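Cytochrome P450 monooxygenase (Rhodococcus sp. ECU0066, PDB 6KBH) probably acts as a self-sufficient monooxygenase, combining a heme-binding P450 domain with FMN and a [2Fe-2S] cluster in a single chain. Local coordinates at residues 473-478 with 500-505; 510-515 with 565-570. All coordinates share one frame; numbering follows the deposited sequence.

Contact 1: 473-478 with 500-505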
loop_
_atom_site.group_PDB
_atom_site.type_symbol
_atom_site.label_atom_id
_atom_site.label_comp_id
_atom_site.label_asym_id
_atom_site.label_seq_id
_atom_site.Cartn_x
_atom_site.Cartn_y
_atom_site.Cartn_z
ATOM N N ILE A 473 8.508 -3.028 -2.388
ATOM C CA ILE A 473 9.403 -3.452 -3.459
ATOM C C ILE A 473 10.432 -4.417 -2.893
ATOM O O ILE A 473 10.961 -4.216 -1.791
ATOM C CB ILE A 473 10.093 -2.255 -4.138
ATOM C CG1 ILE A 473 11.004 -1.504 -3.158
ATOM C CG2 ILE A 473 9.071 -1.339 -4.777
ATOM C CD1 ILE A 473 12.020 -0.611 -3.840
ATOM N N ALA A 474 10.718 -5.481 -3.633
ATOM C CA ALA A 474 11.678 -6.436 -3.116
ATOM C C ALA A 474 12.199 -7.305 -4.240
ATOM O O ALA A 474 11.524 -7.522 -5.249
ATOM C CB ALA A 474 11.072 -7.311 -2.029
ATOM N N ARG A 475 13.400 -7.814 -4.037
ATOM C CA ARG A 475 14.009 -8.780 -4.929
ATOM C C ARG A 475 13.768 -10.166 -4.346
ATOM O O ARG A 475 13.977 -10.381 -3.152
ATOM C CB ARG A 475 15.498 -8.496 -5.065
ATOM C CG ARG A 475 15.773 -7.097 -5.575
ATOM C CD ARG A 475 17.104 -6.574 -5.077
ATOM N NE ARG A 475 18.168 -6.761 -6.066
ATOM C CZ ARG A 475 18.750 -5.783 -6.758
ATOM N NH1 ARG A 475 18.372 -4.520 -6.602
ATOM N NH2 ARG A 475 19.714 -6.074 -7.620
ATOM N N THR A 476 13.290 -11.090 -5.168
ATOM C CA THR A 476 13.117 -12.469 -4.725
ATOM C C THR A 476 14.367 -13.235 -5.134
ATOM O O THR A 476 14.521 -13.637 -6.292
ATOM C CB THR A 476 11.854 -13.083 -5.313
ATOM O OG1 THR A 476 12.145 -13.628 -6.608
ATOM C CG2 THR A 476 10.772 -12.022 -5.428
ATOM N N MET A 477 15.276 -13.416 -4.182
ATOM C CA MET A 477 16.505 -14.140 -4.449
ATOM C C MET A 477 16.330 -15.628 -4.168
ATOM O O MET A 477 15.337 -16.070 -3.586
ATOM C CB MET A 477 17.667 -13.577 -3.627
ATOM C CG MET A 477 18.044 -12.139 -3.937
ATOM S SD MET A 477 18.817 -11.352 -2.532
ATOM C CE MET A 477 20.430 -11.093 -3.149
ATOM N N ALA A 478 17.324 -16.401 -4.590
ATOM C CA ALA A 478 17.334 -17.841 -4.418
ATOM C C ALA A 478 18.473 -18.228 -3.490
ATOM O O ALA A 478 19.535 -17.594 -3.484
ATOM C CB ALA A 478 17.483 -18.564 -5.766
ATOM N N ARG A 500 20.800 -9.484 -12.677
ATOM C CA ARG A 500 21.261 -8.102 -12.757
ATOM C C ARG A 500 21.802 -7.647 -11.404
ATOM O O ARG A 500 21.155 -7.882 -10.372
ATOM C CB ARG A 500 20.132 -7.198 -13.229
ATOM C CG ARG A 500 19.143 -7.927 -14.142
ATOM C CD ARG A 500 19.739 -8.171 -15.533
ATOM N NE ARG A 500 19.234 -9.398 -16.152
ATOM C CZ ARG A 500 19.596 -9.836 -17.354
ATOM N NH1 ARG A 500 20.469 -9.148 -18.080
ATOM N NH2 ARG A 500 19.083 -10.961 -17.834
ATOM N N PRO A 501 22.963 -6.987 -11.389
ATOM C CA PRO A 501 23.760 -6.892 -10.159
ATOM C C PRO A 501 23.032 -6.227 -9.000
ATOM O O PRO A 501 22.174 -5.357 -9.176
ATOM C CB PRO A 501 24.976 -6.067 -10.595
ATOM C CG PRO A 501 25.104 -6.339 -12.057
ATOM C CD PRO A 501 23.677 -6.427 -12.548
ATOM N N LEU A 502 23.413 -6.652 -7.800
ATOM C CA LEU A 502 22.886 -6.253 -6.507
ATOM C C LEU A 502 23.512 -4.929 -6.065
ATOM O O LEU A 502 24.633 -4.601 -6.466
ATOM C CB LEU A 502 23.180 -7.331 -5.463
ATOM C CG LEU A 502 22.648 -8.767 -5.584
ATOM C CD1 LEU A 502 23.131 -9.502 -6.826
ATOM C CD2 LEU A 502 23.090 -9.524 -4.359
ATOM N N PRO A 503 22.806 -4.154 -5.240
ATOM C CA PRO A 503 23.345 -2.865 -4.791
ATOM C C PRO A 503 24.676 -3.003 -4.065
ATOM O O PRO A 503 25.022 -4.050 -3.514
ATOM C CB PRO A 503 22.260 -2.342 -3.843
ATOM C CG PRO A 503 21.007 -2.972 -4.333
ATOM C CD PRO A 503 21.402 -4.337 -4.829
ATOM N N LYS A 504 25.433 -1.911 -4.086
ATOM C CA LYS A 504 26.588 -1.785 -3.211
ATOM C C LYS A 504 26.108 -1.584 -1.781
ATOM O O LYS A 504 25.098 -0.919 -1.538
ATOM C CB LYS A 504 27.459 -0.608 -3.647
ATOM C CG LYS A 504 28.055 -0.750 -5.040
ATOM C CD LYS A 504 28.086 0.586 -5.771
ATOM C CE LYS A 504 28.550 0.419 -7.212
ATOM N NZ LYS A 504 30.035 0.396 -7.321
ATOM N N TRP A 505 26.827 -2.172 -0.827
ATOM C CA TRP A 505 26.478 -2.031 0.579
ATOM C C TRP A 505 27.747 -1.855 1.398
ATOM O O TRP A 505 28.758 -2.516 1.141
ATOM C CB TRP A 505 25.679 -3.240 1.089
ATOM C CG TRP A 505 26.340 -4.563 0.841
ATOM C CD1 TRP A 505 26.200 -5.357 -0.262
ATOM C CD2 TRP A 505 27.236 -5.254 1.721
ATOM N NE1 TRP A 505 26.958 -6.495 -0.124
ATOM C CE2 TRP A 505 27.604 -6.457 1.084
ATOM C CE3 TRP A 505 27.766 -4.971 2.984
ATOM C CZ2 TRP A 505 28.475 -7.374 1.668
ATOM C CZ3 TRP A 505 28.631 -5.883 3.561
ATOM C CH2 TRP A 505 28.978 -7.070 2.904
#
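The flat guanidinium of Arg475 meets the loop 500-505 on one face and along one edge. Over one face Pro503 presents its CD, 3.4 Å above the guanidinium plane, displaced toward the rim and 3.5 Å from Arg475 NH1. At the edge, in the plane, stands the carbonyl oxygen of Pro501: Arg475 NH2 gives a weak hydrogen bond to Pro501 O at 3.0 Å, bent to an N-H...O angle of 129°. Arg500 O also lies near this plane, 3.6 Å from Arg475 NH2, so the oxygens of two successive residues lie near the same nitrogen, though only Pro501 O is bonded. The CA of Leu502 approaches it obliquely.

Arg475 CG lies beside the backbone N, anti to the carbonyl carbon (chi1 -58°), and a bend at chi3 turns the planar end against the loop.

Two residues farther along the strand, Met477 reaches toward Leu502 of the loop, tip to tip, Met477 CE touching Leu502 CD2 at 3.3 Å. Both side chains are buried, and both also pack on Phe534 of strand 533-536, so this apolar pair joins the core of the antiparallel barrel that forms the flavin domain of ferredoxin-reductase-like proteins. Backbone bonds from Arg475 to Val563 and from Met477 to Leu561 fix their strand in the sheet, while Leu502 O accepts from Arg531 NE on the loop side.

The loop thus crosses near the start of strand 475-486 without forming a strand pair with it, held by a weak polar contact at the partly exposed Arg475 and an apolar one at the buried Met477. A long, weak ion pair from Arg475 NH2 to Asp496 probably offsets part of the arginine charge, and the carbonyl oxygen of Pro501 is likely to add modest stabilisation.

Contact 2: 510-515 with 565-570. With FMN (flavin mononucleotide), chain B.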
loop_
_atom_site.group_PDB
_atom_site.type_symbol
_atom_site.label_atom_id
_atom_site.label_comp_id
_atom_site.label_asym_id
_atom_site.label_seq_id
_atom_site.Cartn_x
_atom_site.Cartn_y
_atom_site.Cartn_z
ATOM N N HIS A 510 22.215 -4.482 6.720
ATOM C CA HIS A 510 21.398 -5.664 6.932
ATOM C C HIS A 510 20.408 -5.786 5.784
ATOM O O HIS A 510 20.360 -4.942 4.885
ATOM C CB HIS A 510 20.650 -5.579 8.265
ATOM C CG HIS A 510 19.834 -4.332 8.408
ATOM N ND1 HIS A 510 20.309 -3.203 9.039
ATOM C CD2 HIS A 510 18.585 -4.028 7.982
ATOM C CE1 HIS A 510 19.384 -2.263 9.007
ATOM N NE2 HIS A 510 18.327 -2.737 8.373
ATOM N N ILE A 511 19.597 -6.845 5.813
ATOM C CA ILE A 511 18.472 -6.956 4.893
ATOM C C ILE A 511 17.268 -7.507 5.635
ATOM O O ILE A 511 17.392 -8.208 6.639
ATOM C CB ILE A 511 18.731 -7.862 3.679
ATOM C CG1 ILE A 511 20.175 -7.859 3.247
ATOM C CG2 ILE A 511 17.984 -7.344 2.490
ATOM C CD1 ILE A 511 20.417 -8.980 2.302
ATOM N N ASP A 512 16.092 -7.221 5.087
ATOM C CA ASP A 512 14.832 -7.728 5.611
ATOM C C ASP A 512 14.377 -8.888 4.732
ATOM O O ASP A 512 13.993 -8.689 3.575
ATOM C CB ASP A 512 13.784 -6.620 5.672
ATOM C CG ASP A 512 14.248 -5.431 6.487
ATOM O OD1 ASP A 512 15.475 -5.223 6.587
ATOM O OD2 ASP A 512 13.391 -4.714 7.046
ATOM N N VAL A 513 14.426 -10.095 5.286
ATOM C CA VAL A 513 14.119 -11.323 4.565
ATOM C C VAL A 513 12.879 -11.947 5.191
ATOM O O VAL A 513 12.800 -12.088 6.416
ATOM C CB VAL A 513 15.310 -12.300 4.597
ATOM C CG1 VAL A 513 15.863 -12.424 6.009
ATOM C CG2 VAL A 513 14.900 -13.652 4.056
ATOM N N ASP A 514 11.910 -12.313 4.353
ATOM C CA ASP A 514 10.660 -12.889 4.841
ATOM C C ASP A 514 10.888 -14.322 5.296
ATOM O O ASP A 514 10.994 -15.228 4.467
ATOM C CB ASP A 514 9.594 -12.841 3.751
ATOM C CG ASP A 514 9.067 -11.450 3.518
ATOM O OD1 ASP A 514 9.556 -10.511 4.180
ATOM O OD2 ASP A 514 8.159 -11.297 2.676
ATOM N N CYS A 515 10.923 -14.549 6.609
ATOM C CA CYS A 515 11.127 -15.896 7.140
ATOM C C CYS A 515 9.763 -16.542 7.360
ATOM O O CYS A 515 9.223 -16.590 8.468
ATOM C CB CYS A 515 11.950 -15.852 8.419
ATOM S SG CYS A 515 13.418 -14.814 8.298
ATOM N N GLY A 565 15.913 -4.546 0.047
ATOM C CA GLY A 565 17.286 -4.117 -0.093
ATOM C C GLY A 565 17.988 -3.599 1.146
ATOM O O GLY A 565 17.370 -3.205 2.141
ATOM N N PRO A 566 19.316 -3.585 1.084
ATOM C CA PRO A 566 20.121 -3.187 2.244
ATOM C C PRO A 566 19.782 -1.795 2.750
ATOM O O PRO A 566 19.755 -0.823 1.991
ATOM C CB PRO A 566 21.556 -3.249 1.708
ATOM C CG PRO A 566 21.496 -4.216 0.571
ATOM C CD PRO A 566 20.151 -3.997 -0.057
ATOM N N ARG A 567 19.497 -1.709 4.043
ATOM C CA ARG A 567 19.628 -0.478 4.808
ATOM C C ARG A 567 20.706 -0.670 5.867
ATOM O O ARG A 567 21.185 -1.782 6.101
ATOM C CB ARG A 567 18.306 -0.068 5.464
ATOM C CG ARG A 567 17.058 -0.515 4.745
ATOM C CD ARG A 567 15.871 0.268 5.273
ATOM N NE ARG A 567 15.305 -0.348 6.470
ATOM C CZ ARG A 567 14.479 -1.386 6.455
ATOM N NH1 ARG A 567 14.109 -1.929 5.303
ATOM N NH2 ARG A 567 14.016 -1.882 7.594
ATOM N N ASN A 568 21.076 0.427 6.519
ATOM C CA ASN A 568 22.175 0.392 7.478
ATOM C C ASN A 568 21.937 1.448 8.546
ATOM O O ASN A 568 21.902 2.644 8.238
ATOM C CB ASN A 568 23.514 0.627 6.769
ATOM C CG ASN A 568 24.714 0.323 7.648
ATOM O OD1 ASN A 568 24.576 0.035 8.837
ATOM N ND2 ASN A 568 25.904 0.388 7.062
ATOM N N HIS A 569 21.753 1.006 9.791
ATOM C CA HIS A 569 21.749 1.895 10.945
ATOM C C HIS A 569 23.040 1.789 11.743
ATOM O O HIS A 569 23.153 2.399 12.812
ATOM C CB HIS A 569 20.559 1.606 11.868
ATOM C CG HIS A 569 19.324 1.143 11.160
ATOM N ND1 HIS A 569 18.877 1.710 9.986
ATOM C CD2 HIS A 569 18.427 0.180 11.477
ATOM C CE1 HIS A 569 17.765 1.107 9.604
ATOM N NE2 HIS A 569 17.469 0.176 10.493
ATOM N N PHE A 570 24.014 1.032 11.248
ATOM C CA PHE A 570 25.243 0.723 11.966
ATOM C C PHE A 570 26.456 1.191 11.173
ATOM O O PHE A 570 27.508 0.548 11.161
ATOM C CB PHE A 570 25.315 -0.774 12.262
ATOM C CG PHE A 570 26.305 -1.144 13.328
ATOM C CD1 PHE A 570 26.546 -0.297 14.397
ATOM C CD2 PHE A 570 26.974 -2.356 13.274
ATOM C CE1 PHE A 570 27.448 -0.644 15.382
ATOM C CE2 PHE A 570 27.874 -2.709 14.258
ATOM C CZ PHE A 570 28.113 -1.850 15.312
HETATM N N1 FMN B . 17.963 -7.683 14.117
HETATM C C2 FMN B . 17.935 -6.387 13.774
HETATM O O2 FMN B . 16.983 -5.657 14.203
HETATM N N3 FMN B . 18.871 -5.831 12.993
HETATM C C4 FMN B . 19.880 -6.600 12.536
HETATM O O4 FMN B . 20.841 -6.063 11.746
HETATM C C4A FMN B . 19.937 -7.950 12.879
HETATM N N5 FMN B . 20.947 -8.704 12.416
HETATM C C5A FMN B . 20.986 -9.999 12.749
HETATM C C6 FMN B . 22.040 -10.748 12.258
HETATM C C7 FMN B . 22.131 -12.084 12.569
HETATM C C7M FMN B . 23.355 -12.801 11.948
HETATM C C8 FMN B . 21.172 -12.698 13.385
HETATM C C8M FMN B . 21.229 -14.168 13.749
HETATM C C9 FMN B . 20.122 -11.939 13.890
HETATM C C9A FMN B . 20.012 -10.584 13.565
HETATM N N10 FMN B . 19.000 -9.820 14.034
HETATM C C10 FMN B . 18.952 -8.503 13.692
HETATM C "C1'" FMN B . 17.908 -10.389 14.885
HETATM C "C2'" FMN B . 16.798 -10.993 14.062
HETATM O "O2'" FMN B . 16.072 -10.076 13.353
HETATM C "C3'" FMN B . 15.853 -11.788 14.926
HETATM O "O3'" FMN B . 15.297 -11.052 15.984
HETATM C "C4'" FMN B . 16.532 -13.066 15.462
HETATM O "O4'" FMN B . 17.276 -13.848 14.607
HETATM C "C5'" FMN B . 15.483 -14.086 15.998
HETATM O "O5'" FMN B . 14.271 -14.265 15.223
HETATM P P FMN B . 13.047 -14.972 15.906
HETATM O O1P FMN B . 11.770 -14.565 15.219
HETATM O O2P FMN B . 13.166 -16.460 15.811
HETATM O O3P FMN B . 13.032 -14.559 17.344
#
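At the FMN pocket of the flavin-binding barrel, His510 opens strand 510-515 and forms an antiparallel hydrogen-bonded pair with Arg567. His510 N donates to Arg567 O at 3.0 Å, nearly straight at 169°; the return bond from Arg567 N to His510 O is weak.

With CG between its backbone N and carbonyl carbon (chi1 55°), the His510 ring folds back over its strand pair, and Arg567 O lies beneath the centre of one face, 3.3 Å from the plane. The ring's CE1 edge points at the face of His569 in a T-shaped pair, centroids 4.7 Å apart. His510 CB packs 3.5 Å from FMN O4.

Two residues along the strand from His510, Asp512 crosses Arg567 in a salt bridge, Arg567 NH2 reaching Asp512 OD2 at 3.0 Å on its syn side but tilted 24° out of the carboxylate plane. The same NH2 donates to Cys740 O, whose residue binds the [2Fe-2S] cluster.

An alanine at His510 would take the imidazole off the face of His569, which, bonded only weakly to Cys740 O, would probably turn more freely.

Asp512 is likely to balance the charge of an arginine that links the flavin barrel to the cluster-binding loop.

How the contacts relate
Both contacts belong to the flavin-binding domain and reach the same antiparallel sheet, in which strands 475-486 and 560-567 are neighbours; their centres are 11 Å apart, and they touch where Trp505 CB packs on Pro566 CB. Each is partly buried, but contact 1 has exposed residues among those that touch and lies away from the cofactors, whereas contact 2 has none and sits at the FMN, close to the iron-sulfur cluster. Their chemistry differs in kind: a loop held against a strand through side chains, with one weak hydrogen bond, in the first; true strand pairing, a salt bridge and paired imidazole rings in the second. Phe534 packs against both.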